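Local atomic coordinates of 3-methylaspartate ammonia-lyase (Citrobacter amalonaticus, PDB entry 1KKO), a protein that catalyses the reversible, magnesium-dependent anti elimination of ammonia from L-threo-3-methylaspartate to give mesaconate, and works as a homodimer. Residues A[182-190]-A[385-395]. Numbering follows the deposited sequence.
Sequences DKMILKGVD and IKPGMGFDEGL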
loop_
_atom_site.group_PDB
_atom_site.type_symbol
_atom_site.label_atom_id
_atom_site.label_comp_id
_atom_site.label_asym_id
_atom_site.label_seq_id
_atom_site.Cartn_x
_atom_site.Cartn_y
_atom_site.Cartn_z
ATOM N N ASP A 182 14.379 6.985 8.427
ATOM C CA ASP A 182 14.044 6.550 9.783
ATOM C C ASP A 182 13.071 5.377 9.745
ATOM O O ASP A 182 13.242 4.400 10.476
ATOM C CB ASP A 182 13.412 7.678 10.589
ATOM C CG ASP A 182 14.376 8.793 10.900
ATOM O OD1 ASP A 182 15.589 8.638 10.641
ATOM O OD2 ASP A 182 13.979 9.871 11.404
ATOM N N LYS A 183 12.047 5.479 8.895
ATOM C CA LYS A 183 11.087 4.396 8.730
ATOM C C LYS A 183 11.787 3.110 8.333
ATOM O O LYS A 183 11.526 2.042 8.876
ATOM C CB LYS A 183 10.082 4.732 7.630
ATOM C CG LYS A 183 9.072 5.803 7.942
ATOM C CD LYS A 183 8.103 5.858 6.770
ATOM C CE LYS A 183 6.963 6.837 6.938
ATOM N NZ LYS A 183 6.164 6.842 5.669
HETATM N N MSE A 184 12.695 3.228 7.379
HETATM C CA MSE A 184 13.403 2.076 6.846
HETATM C C MSE A 184 14.321 1.435 7.877
HETATM O O MSE A 184 14.431 0.214 7.934
HETATM C CB MSE A 184 14.159 2.477 5.596
HETATM C CG MSE A 184 13.218 2.633 4.427
HETATM SE SE MSE A 184 14.058 3.321 2.842
HETATM C CE MSE A 184 12.586 4.221 2.032
ATOM N N ILE A 185 14.959 2.256 8.705
ATOM C CA ILE A 185 15.797 1.719 9.777
ATOM C C ILE A 185 14.910 1.002 10.800
ATOM O O ILE A 185 15.215 -0.114 11.229
ATOM C CB ILE A 185 16.611 2.833 10.461
ATOM C CG1 ILE A 185 17.640 3.412 9.493
ATOM C CG2 ILE A 185 17.272 2.306 11.725
ATOM C CD1 ILE A 185 18.170 4.764 9.901
ATOM N N LEU A 186 13.791 1.624 11.169
ATOM C CA LEU A 186 12.869 1.000 12.122
ATOM C C LEU A 186 12.390 -0.351 11.630
ATOM O O LEU A 186 12.126 -1.238 12.433
ATOM C CB LEU A 186 11.653 1.883 12.403
ATOM C CG LEU A 186 11.899 3.094 13.300
ATOM C CD1 LEU A 186 10.678 3.979 13.403
ATOM C CD2 LEU A 186 12.341 2.626 14.678
ATOM N N LYS A 187 12.236 -0.493 10.314
ATOM C CA LYS A 187 11.740 -1.738 9.724
ATOM C C LYS A 187 12.834 -2.625 9.112
ATOM O O LYS A 187 12.541 -3.537 8.342
ATOM C CB LYS A 187 10.604 -1.433 8.744
ATOM C CG LYS A 187 9.377 -0.926 9.502
ATOM C CD LYS A 187 8.177 -0.633 8.644
ATOM C CE LYS A 187 6.952 -0.346 9.500
ATOM N NZ LYS A 187 5.774 0.111 8.683
ATOM N N GLY A 188 14.088 -2.359 9.491
ATOM C CA GLY A 188 15.228 -3.195 9.147
ATOM C C GLY A 188 15.424 -3.457 7.671
ATOM O O GLY A 188 15.827 -4.546 7.268
ATOM N N VAL A 189 15.202 -2.436 6.857
ATOM C CA VAL A 189 15.245 -2.623 5.414
ATOM C C VAL A 189 16.656 -2.969 4.936
ATOM O O VAL A 189 17.639 -2.385 5.393
ATOM C CB VAL A 189 14.656 -1.399 4.704
ATOM C CG1 VAL A 189 14.759 -1.521 3.202
ATOM C CG2 VAL A 189 13.198 -1.245 5.102
ATOM N N ASP A 190 16.760 -3.922 4.019
ATOM C CA ASP A 190 18.069 -4.413 3.579
ATOM C C ASP A 190 18.878 -3.402 2.772
ATOM O O ASP A 190 20.104 -3.369 2.876
ATOM C CB ASP A 190 17.919 -5.662 2.711
ATOM C CG ASP A 190 17.073 -6.740 3.350
ATOM O OD1 ASP A 190 17.369 -7.156 4.491
ATOM O OD2 ASP A 190 16.106 -7.244 2.752
ATOM N N ILE A 385 10.956 -2.521 -3.117
ATOM C CA ILE A 385 9.755 -2.443 -2.294
ATOM C C ILE A 385 8.783 -1.506 -3.018
ATOM O O ILE A 385 9.074 -0.342 -3.267
ATOM C CB ILE A 385 10.124 -1.950 -0.898
ATOM C CG1 ILE A 385 10.980 -2.998 -0.194
ATOM C CG2 ILE A 385 8.880 -1.644 -0.097
ATOM C CD1 ILE A 385 11.683 -2.510 1.040
ATOM N N LYS A 386 7.632 -2.042 -3.372
ATOM C CA LYS A 386 6.693 -1.350 -4.225
ATOM C C LYS A 386 5.300 -1.930 -4.015
ATOM O O LYS A 386 5.158 -2.992 -3.408
ATOM C CB LYS A 386 7.130 -1.518 -5.687
ATOM C CG LYS A 386 6.977 -2.934 -6.211
ATOM C CD LYS A 386 7.625 -3.111 -7.573
ATOM C CE LYS A 386 7.210 -4.408 -8.213
ATOM N NZ LYS A 386 7.702 -4.551 -9.621
ATOM N N PRO A 387 4.249 -1.243 -4.467
ATOM C CA PRO A 387 4.296 0.064 -5.101
ATOM C C PRO A 387 4.173 1.158 -4.048
ATOM O O PRO A 387 4.329 0.898 -2.858
ATOM C CB PRO A 387 3.042 0.021 -5.962
ATOM C CG PRO A 387 2.074 -0.684 -5.091
ATOM C CD PRO A 387 2.869 -1.719 -4.343
ATOM N N GLY A 388 3.914 2.379 -4.503
ATOM C CA GLY A 388 3.681 3.502 -3.616
ATOM C C GLY A 388 4.908 4.267 -3.199
ATOM O O GLY A 388 6.033 3.789 -3.298
HETATM N N MSE A 389 4.654 5.473 -2.712
HETATM C CA MSE A 389 5.689 6.340 -2.170
HETATM C C MSE A 389 5.626 6.432 -0.654
HETATM O O MSE A 389 6.445 7.112 -0.051
HETATM C CB MSE A 389 5.643 7.724 -2.815
HETATM C CG MSE A 389 6.242 7.721 -4.218
HETATM SE SE MSE A 389 8.123 7.188 -4.206
HETATM C CE MSE A 389 8.757 8.078 -5.737
ATOM N N GLY A 390 4.693 5.733 -0.019
ATOM C CA GLY A 390 4.616 5.755 1.429
ATOM C C GLY A 390 5.613 4.846 2.113
ATOM O O GLY A 390 5.850 4.984 3.316
ATOM N N PHE A 391 6.195 3.932 1.334
ATOM C CA PHE A 391 7.151 2.909 1.766
ATOM C C PHE A 391 6.531 1.819 2.650
ATOM O O PHE A 391 6.692 0.626 2.384
ATOM C CB PHE A 391 8.404 3.495 2.442
ATOM C CG PHE A 391 9.139 2.477 3.254
ATOM C CD1 PHE A 391 9.019 2.465 4.633
ATOM C CD2 PHE A 391 9.875 1.464 2.646
ATOM C CE1 PHE A 391 9.621 1.500 5.376
ATOM C CE2 PHE A 391 10.477 0.494 3.417
ATOM C CZ PHE A 391 10.344 0.523 4.776
ATOM N N ASP A 392 5.817 2.212 3.692
ATOM C CA ASP A 392 5.295 1.227 4.638
ATOM C C ASP A 392 4.410 0.209 3.954
ATOM O O ASP A 392 4.483 -1.000 4.224
ATOM C CB ASP A 392 4.493 1.921 5.736
ATOM C CG ASP A 392 5.284 2.929 6.476
ATOM O OD1 ASP A 392 6.258 2.526 7.161
ATOM O OD2 ASP A 392 4.990 4.150 6.410
ATOM N N GLU A 393 3.539 0.708 3.088
ATOM C CA GLU A 393 2.588 -0.137 2.395
ATOM C C GLU A 393 3.297 -1.113 1.469
ATOM O O GLU A 393 2.980 -2.295 1.449
ATOM C CB GLU A 393 1.594 0.717 1.624
ATOM C CG GLU A 393 0.749 1.641 2.497
ATOM C CD GLU A 393 1.299 3.050 2.663
ATOM O OE1 GLU A 393 0.474 3.992 2.667
ATOM O OE2 GLU A 393 2.522 3.228 2.830
ATOM N N GLY A 394 4.244 -0.621 0.686
ATOM C CA GLY A 394 4.991 -1.495 -0.206
ATOM C C GLY A 394 5.757 -2.547 0.571
ATOM O O GLY A 394 5.867 -3.684 0.118
ATOM N N LEU A 395 6.308 -2.198 1.724
ATOM C CA LEU A 395 7.058 -3.189 2.476
ATOM C C LEU A 395 6.096 -4.266 2.972
ATOM O O LEU A 395 6.379 -5.461 2.895
ATOM C CB LEU A 395 7.811 -2.560 3.652
ATOM C CG LEU A 395 8.604 -3.583 4.473
ATOM C CD1 LEU A 395 9.821 -4.104 3.705
ATOM C CD2 LEU A 395 9.005 -2.985 5.819
HETATM O O HOH W 1 5.559 -1.792 6.586
#
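Lys183 and Lys187, four residues apart, the second just past the end of helix 179-186, divide the carboxylate of Asp392 between them in two salt bridges. Both chains are fully extended and meet the aspartate at about a right angle. Lys183 NZ takes Asp392 OD2 at 3.0 Å on the syn side but tilted 31° out of the carboxylate plane, and also hydrogen-bonds to Gly390 O, a carbonyl that accepts from Asp392 N too. Lys187 NZ comes from above that plane, 2.9 Å from Asp392 OD1; a water links it to Asp392 O. The second subunit adds to the network: its Tyr16 OH is hydrogen-bonded to Asp392 OD1 and its Phe15 O to Lys187 NZ. In this enolase-superfamily TIM barrel, helices 179-186 and 392-410 follow the neighbouring first and last strands, and Met184 lies about 6 Å from substrate-binding Gln172 (between side chains). Beneath the charges, chi1 of 162° sets Phe391 CG anti to the backbone N, the ring against Met184 and Val189. Selenomethionine Met184 lays CG over one face, 3.7 Å from the ring centroid, in a CH-pi contact; SE makes a more distant Met-aromatic contact (4.8 Å). Val189 CG2 touches the ring edge at CZ (3.4 Å), while its CG1 meets Ile385 CD1 tip to tip.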